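Local coordinates for protein Csc2 (Thermofilum pendens, PDB 4TXD) that probably binds CRISPR RNA as the Cas7-family subunit of a type I-D interference complex, on an RRM-type fold that also carries a zinc ion, at residues 36-39 with 40-44; 310-313 with 314-318; 115-118 with 119-122. All blocks are in the same frame, centred on the assembly; numbering follows the deposited sequence.

In the fold
Along the chain the order is interaction 1, interaction 3, interaction 2. Interaction 1 is a turn in the loop between helix 24-27 and strand 52-61. Interaction 3 is the start of helix 118-134, just after helix 94-115, and interaction 2 is one stretch of helix 307-321, packed on strands 52-61 and 240-247 of the antiparallel sheet. Their centres lie about 27 Å (1 and 3), 33 Å (1 and 2) and 43 Å (2 and 3) apart, and none touches another. Each is thus a local contact in a separate part of the chain, away from the zinc site.

Interaction 1: 36-39 with 40-44; sequences YLRS and IGDKD
The guanidinium of Arg38 is used at its edge: Asp42 OD2 and a water lie there in its plane, and the carbonyl of Asp44 comes close to that plane too. Arg38 NH1 forms a salt bridge with Asp42 OD2 at 3.3 Å, a fairly straight bond that meets the oxygen nearly along its C-O axis, although the two flat groups are turned 53° apart. A weak, bent bond runs from Arg38 NH1 to Asp44 O, 2.9 Å. The water accepts from Arg38 NE and Ser39 N and donates to Asp42 OD2 (2.8 Å). Bends at chi2 (-67°) and chi3 (-59°) fold the arginine chain round to reach this group. The backbone between makes a type II beta turn from Ser39 to Asp42, closed by Asp42 N on Ser39 O at 3.2 Å, with Gly41 at the position whose backbone angles call for glycine. An Asx turn follows directly: Asp44 N donates to Asp42 OD1 (3.0 Å), from above the carboxylate plane. With an alanine here in place of Arg38, the carboxylates of Asp42 and Asp249 would probably lose this positive partner, and the Asp44 carbonyl this weak donor. The other terminal nitrogen, Arg38 NH2, pairs with Asp249 and bonds to Phe47 O, while Ile40 rests on helix 343-365.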
loop_
_atom_site.group_PDB
_atom_site.type_symbol
_atom_site.label_atom_id
_atom_site.label_comp_id
_atom_site.label_asym_id
_atom_site.label_seq_id
_atom_site.Cartn_x
_atom_site.Cartn_y
_atom_site.Cartn_z
ATOM N N TYR A 36 16.826 -7.494 7.777
ATOM C CA TYR A 36 15.476 -7.991 7.733
ATOM C C TYR A 36 14.890 -8.059 6.346
ATOM O O TYR A 36 13.809 -8.499 6.193
ATOM C CB TYR A 36 14.576 -7.105 8.577
ATOM C CG TYR A 36 14.915 -7.049 10.027
ATOM C CD1 TYR A 36 15.823 -6.151 10.505
ATOM C CD2 TYR A 36 14.294 -7.872 10.915
ATOM C CE1 TYR A 36 16.126 -6.092 11.831
ATOM C CE2 TYR A 36 14.581 -7.822 12.243
ATOM C CZ TYR A 36 15.505 -6.931 12.692
ATOM O OH TYR A 36 15.775 -6.887 14.014
ATOM N N LEU A 37 15.598 -7.587 5.347
ATOM C CA LEU A 37 15.085 -7.556 3.994
ATOM C C LEU A 37 15.529 -8.752 3.160
ATOM O O LEU A 37 16.542 -9.321 3.416
ATOM C CB LEU A 37 15.519 -6.287 3.296
ATOM C CG LEU A 37 15.047 -4.956 3.865
ATOM C CD1 LEU A 37 15.702 -3.806 3.156
ATOM C CD2 LEU A 37 13.545 -4.826 3.801
ATOM N N ARG A 38 14.764 -9.105 2.155
ATOM C CA ARG A 38 15.123 -10.212 1.294
ATOM C C ARG A 38 15.988 -9.718 0.169
ATOM O O ARG A 38 15.956 -8.587 -0.148
ATOM C CB ARG A 38 13.883 -10.900 0.735
ATOM C CG ARG A 38 12.761 -11.114 1.722
ATOM C CD ARG A 38 13.128 -12.109 2.789
ATOM N NE ARG A 38 13.453 -13.385 2.215
ATOM C CZ ARG A 38 12.605 -14.392 2.100
ATOM N NH1 ARG A 38 13.007 -15.516 1.567
ATOM N NH2 ARG A 38 11.374 -14.292 2.522
ATOM N N SER A 39 16.758 -10.602 -0.425
ATOM C CA SER A 39 17.647 -10.244 -1.526
ATOM C C SER A 39 17.075 -10.710 -2.848
ATOM O O SER A 39 16.560 -11.826 -2.944
ATOM C CB SER A 39 19.039 -10.858 -1.334
ATOM O OG SER A 39 19.515 -10.650 -0.020
ATOM N N ILE A 40 17.167 -9.857 -3.862
ATOM C CA ILE A 40 16.816 -10.255 -5.219
ATOM C C ILE A 40 17.667 -11.467 -5.600
ATOM O O ILE A 40 18.873 -11.487 -5.353
ATOM C CB ILE A 40 17.029 -9.110 -6.231
ATOM C CG1 ILE A 40 16.199 -7.883 -5.834
ATOM C CG2 ILE A 40 16.662 -9.555 -7.637
ATOM C CD1 ILE A 40 16.486 -6.637 -6.679
ATOM N N GLY A 41 17.029 -12.490 -6.156
ATOM C CA GLY A 41 17.747 -13.655 -6.640
ATOM C C GLY A 41 17.831 -14.791 -5.640
ATOM O O GLY A 41 18.255 -15.893 -5.992
ATOM N N ASP A 42 17.452 -14.526 -4.392
ATOM C CA ASP A 42 17.407 -15.574 -3.377
ATOM C C ASP A 42 16.520 -16.719 -3.849
ATOM O O ASP A 42 15.381 -16.503 -4.268
ATOM C CB ASP A 42 16.897 -15.026 -2.042
ATOM C CG ASP A 42 16.642 -16.126 -1.014
ATOM O OD1 ASP A 42 17.312 -17.182 -1.084
ATOM O OD2 ASP A 42 15.774 -15.935 -0.131
ATOM N N LYS A 43 17.053 -17.935 -3.782
ATOM C CA LYS A 43 16.313 -19.119 -4.202
ATOM C C LYS A 43 15.005 -19.287 -3.418
ATOM O O LYS A 43 14.020 -19.823 -3.939
ATOM C CB LYS A 43 17.185 -20.373 -4.046
ATOM N N ASP A 44 14.994 -18.813 -2.177
ATOM C CA ASP A 44 13.862 -19.033 -1.285
ATOM C C ASP A 44 12.925 -17.829 -1.109
ATOM O O ASP A 44 12.239 -17.743 -0.095
ATOM C CB ASP A 44 14.381 -19.464 0.088
ATOM C CG ASP A 44 15.120 -20.790 0.042
ATOM O OD1 ASP A 44 14.684 -21.687 -0.712
ATOM O OD2 ASP A 44 16.138 -20.933 0.756
HETATM O O HOH W 1 16.408 -13.459 1.038
#

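Interaction 2: 310-313 with 314-318; sequences VKKN and LKERL
Val310 and Leu314 start a run of backbone bonds, each spanning one helical turn: Leu314 N to Val310 O (2.9 Å), Lys315 N to Lys311 O (3.0 Å) and Arg317 N to Asn313 O (3.0 Å), with a weaker one from Glu316 N to Lys312 O. This is the regular i to i+4 pattern of helix 307-321. Apolar contact lies on the buried side, where Val310 CG1 meets Leu314 CD2 at 4.2 Å; both residues also pack on Ile242 of strand 240-247, and Leu314 on Leu58 of strand 52-61. Lys311 and Lys315 run side by side in the same direction, CD of Lys311 against CE of Lys315 at 3.7 Å. Lys315 is extended beyond CG, whereas Lys311 turns at chi3 (-33°). One water accepts from both ammonium groups, and Lys311 NZ has a long, weak ion pair with Glu281. Lys312 NZ and Glu316 OE2 pair loosely, in a long salt bridge of 3.7 Å. Arg317 NE forms a salt bridge with Glu301. With Lys311 NZ and Lys315 NZ 5.1 Å apart, these two lysines probably repel mildly, an effect that the shared water and nearby Glu281 are likely to soften.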
loop_
_atom_site.group_PDB
_atom_site.type_symbol
_atom_site.label_atom_id
_atom_site.label_comp_id
_atom_site.label_asym_id
_atom_site.label_seq_id
_atom_site.Cartn_x
_atom_site.Cartn_y
_atom_site.Cartn_z
ATOM N N VAL A 310 -1.318 15.608 17.602
ATOM C CA VAL A 310 -1.195 14.208 17.275
ATOM C C VAL A 310 0.206 13.887 16.784
ATOM O O VAL A 310 0.786 12.963 17.213
ATOM C CB VAL A 310 -2.245 13.792 16.238
ATOM C CG1 VAL A 310 -1.964 12.417 15.681
ATOM C CG2 VAL A 310 -3.609 13.820 16.849
ATOM N N LYS A 311 0.699 14.666 15.847
ATOM C CA LYS A 311 1.991 14.409 15.275
ATOM C C LYS A 311 3.076 14.460 16.350
ATOM O O LYS A 311 3.894 13.589 16.441
ATOM C CB LYS A 311 2.294 15.364 14.138
ATOM C CG LYS A 311 3.484 14.906 13.350
ATOM C CD LYS A 311 4.146 15.930 12.484
ATOM C CE LYS A 311 3.231 16.947 11.901
ATOM N NZ LYS A 311 3.960 17.825 10.970
ATOM N N LYS A 312 3.024 15.471 17.192
ATOM C CA LYS A 312 3.955 15.561 18.290
ATOM C C LYS A 312 3.868 14.364 19.201
ATOM O O LYS A 312 4.841 13.754 19.457
ATOM C CB LYS A 312 3.758 16.860 19.062
ATOM C CG LYS A 312 4.439 16.890 20.402
ATOM C CD LYS A 312 4.036 18.098 21.234
ATOM C CE LYS A 312 5.187 18.587 22.088
ATOM N NZ LYS A 312 5.047 18.179 23.509
ATOM N N ASN A 313 2.687 14.037 19.676
ATOM C CA ASN A 313 2.509 12.928 20.579
ATOM C C ASN A 313 3.008 11.626 19.975
ATOM O O ASN A 313 3.594 10.822 20.625
ATOM C CB ASN A 313 1.044 12.712 20.927
ATOM C CG ASN A 313 0.448 13.816 21.759
ATOM O OD1 ASN A 313 -0.755 13.840 21.969
ATOM N ND2 ASN A 313 1.267 14.719 22.234
ATOM N N LEU A 314 2.706 11.440 18.709
ATOM C CA LEU A 314 3.041 10.227 18.006
ATOM C C LEU A 314 4.546 10.040 17.844
ATOM O O LEU A 314 5.053 8.999 18.067
ATOM C CB LEU A 314 2.367 10.243 16.652
ATOM C CG LEU A 314 1.790 8.954 16.130
ATOM C CD1 LEU A 314 1.210 8.079 17.202
ATOM C CD2 LEU A 314 0.774 9.234 15.050
ATOM N N LYS A 315 5.232 11.084 17.438
ATOM C CA LYS A 315 6.663 11.036 17.317
ATOM C C LYS A 315 7.315 10.628 18.613
ATOM O O LYS A 315 8.224 9.862 18.599
ATOM C CB LYS A 315 7.208 12.349 16.825
ATOM C CG LYS A 315 6.888 12.600 15.377
ATOM C CD LYS A 315 7.729 13.707 14.820
ATOM C CE LYS A 315 7.239 14.137 13.465
ATOM N NZ LYS A 315 7.930 15.303 12.879
ATOM N N GLU A 316 6.823 11.122 19.737
ATOM C CA GLU A 316 7.354 10.709 21.014
ATOM C C GLU A 316 7.037 9.255 21.308
ATOM O O GLU A 316 7.865 8.524 21.766
ATOM C CB GLU A 316 6.822 11.561 22.151
ATOM C CG GLU A 316 6.900 13.048 21.936
ATOM C CD GLU A 316 6.430 13.830 23.141
ATOM O OE1 GLU A 316 5.686 13.292 23.969
ATOM O OE2 GLU A 316 6.813 14.977 23.269
ATOM N N ARG A 317 5.813 8.851 21.050
ATOM C CA ARG A 317 5.409 7.493 21.311
ATOM C C ARG A 317 6.193 6.500 20.468
ATOM O O ARG A 317 6.569 5.459 20.935
ATOM C CB ARG A 317 3.923 7.323 21.075
ATOM C CG ARG A 317 3.413 5.935 21.286
ATOM C CD ARG A 317 3.291 5.593 22.743
ATOM N NE ARG A 317 2.694 4.304 22.925
ATOM C CZ ARG A 317 3.167 3.348 23.710
ATOM N NH1 ARG A 317 4.271 3.518 24.419
ATOM N NH2 ARG A 317 2.529 2.198 23.779
ATOM N N LEU A 318 6.439 6.854 19.229
ATOM C CA LEU A 318 7.144 5.972 18.346
ATOM C C LEU A 318 8.582 5.808 18.825
ATOM O O LEU A 318 9.121 4.752 18.772
ATOM C CB LEU A 318 7.082 6.464 16.916
ATOM C CG LEU A 318 5.689 6.375 16.283
ATOM C CD1 LEU A 318 5.695 6.833 14.865
ATOM C CD2 LEU A 318 5.110 4.995 16.377
HETATM O O HOH W 2 6.845 16.592 10.464
#

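Interaction 3: 115-118 with 119-122; sequences SLDE and VSKR
Leu116 and Asp117 bring the chain into helix 118-134, whose first turn takes Lys121 N to Asp117 O at 2.9 Å and Arg122 N to Glu118 O at 3.3 Å. Asp117 is the N-cap. Its CG stands between the backbone N and the carbonyl carbon (chi1 53°), which swings OD1 over the opening turn. There OD1 takes a nearly straight bond from Ser120 N, 2.9 Å and 168°, and a weak, bent one from Val119 N. Ser120 answers in the other direction: its OG, likewise placed by a chi1 of 46°, accepts from Asp117 N at 3.0 Å. The two exchanges make a capping box. A water donates to Ser120 OG at 2.9 Å and, weakly, to Asp117 OD2, so that it links the two side chains of the box. Leu116 packs on the same turn: its CB reaches Ser120 OG at 3.5 Å, and its CD2 lies by Ser120 CB at 3.9 Å. Leu116 and Ser120 also meet Pro340 of a nearby loop, while Lys121 NZ forms a salt bridge with Glu143. Two amide groups of the helix start thus have a carboxylate oxygen as acceptor, and the negative charge sits at the positive end of the helix dipole, which would probably favour the charged form of Asp117.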
loop_
_atom_site.group_PDB
_atom_site.type_symbol
_atom_site.label_atom_id
_atom_site.label_comp_id
_atom_site.label_asym_id
_atom_site.label_seq_id
_atom_site.Cartn_x
_atom_site.Cartn_y
_atom_site.Cartn_z
ATOM N N SER A 115 9.226 7.852 -18.748
ATOM C CA SER A 115 10.492 8.546 -18.612
ATOM C C SER A 115 11.605 7.874 -19.429
ATOM O O SER A 115 12.677 8.444 -19.584
ATOM C CB SER A 115 10.908 8.612 -17.151
ATOM O OG SER A 115 11.568 7.415 -16.756
ATOM N N LEU A 116 11.361 6.671 -19.946
ATOM C CA LEU A 116 12.421 5.914 -20.630
ATOM C C LEU A 116 12.775 6.498 -22.011
ATOM O O LEU A 116 11.894 6.963 -22.742
ATOM C CB LEU A 116 12.010 4.440 -20.780
ATOM C CG LEU A 116 11.530 3.752 -19.494
ATOM C CD1 LEU A 116 11.076 2.320 -19.788
ATOM C CD2 LEU A 116 12.616 3.776 -18.402
ATOM N N ASP A 117 14.064 6.477 -22.359
ATOM C CA ASP A 117 14.489 6.786 -23.734
ATOM C C ASP A 117 14.644 5.468 -24.488
ATOM O O ASP A 117 14.231 4.425 -23.973
ATOM C CB ASP A 117 15.788 7.604 -23.762
ATOM C CG ASP A 117 16.915 6.962 -22.966
ATOM O OD1 ASP A 117 17.007 5.716 -22.918
ATOM O OD2 ASP A 117 17.729 7.711 -22.383
ATOM N N GLU A 118 15.247 5.484 -25.666
ATOM C CA GLU A 118 15.335 4.246 -26.422
ATOM C C GLU A 118 16.207 3.239 -25.753
ATOM O O GLU A 118 15.982 2.080 -25.881
ATOM C CB GLU A 118 15.812 4.420 -27.863
ATOM C CG GLU A 118 16.298 5.775 -28.285
ATOM C CD GLU A 118 17.513 6.268 -27.546
ATOM O OE1 GLU A 118 18.641 6.119 -28.021
ATOM O OE2 GLU A 118 17.300 6.864 -26.527
ATOM N N VAL A 119 17.209 3.698 -25.046
ATOM C CA VAL A 119 18.147 2.808 -24.442
ATOM C C VAL A 119 17.498 2.076 -23.282
ATOM O O VAL A 119 17.583 0.880 -23.171
ATOM C CB VAL A 119 19.378 3.531 -23.946
ATOM C CG1 VAL A 119 20.310 2.567 -23.268
ATOM C CG2 VAL A 119 20.070 4.238 -25.089
ATOM N N SER A 120 16.858 2.834 -22.416
ATOM C CA SER A 120 16.283 2.273 -21.221
ATOM C C SER A 120 15.011 1.509 -21.496
ATOM O O SER A 120 14.669 0.625 -20.769
ATOM C CB SER A 120 16.091 3.343 -20.163
ATOM O OG SER A 120 15.507 4.476 -20.702
ATOM N N LYS A 121 14.346 1.839 -22.571
ATOM C CA LYS A 121 13.193 1.112 -22.980
ATOM C C LYS A 121 13.555 -0.283 -23.447
ATOM O O LYS A 121 12.870 -1.212 -23.115
ATOM C CB LYS A 121 12.409 1.828 -24.045
ATOM C CG LYS A 121 11.249 1.000 -24.521
ATOM C CD LYS A 121 10.309 1.692 -25.440
ATOM C CE LYS A 121 9.317 0.656 -25.933
ATOM N NZ LYS A 121 7.980 1.163 -26.312
ATOM N N ARG A 122 14.622 -0.415 -24.221
ATOM C CA ARG A 122 15.021 -1.729 -24.655
ATOM C C ARG A 122 15.358 -2.568 -23.447
ATOM O O ARG A 122 15.072 -3.710 -23.445
ATOM C CB ARG A 122 16.145 -1.738 -25.678
ATOM C CG ARG A 122 16.291 -3.096 -26.360
ATOM C CD ARG A 122 17.723 -3.378 -26.639
ATOM N NE ARG A 122 18.106 -4.747 -26.942
ATOM C CZ ARG A 122 17.614 -5.499 -27.901
ATOM N NH1 ARG A 122 16.633 -5.077 -28.658
ATOM N NH2 ARG A 122 18.105 -6.691 -28.077
HETATM O O HOH W 3 17.936 6.055 -20.245
#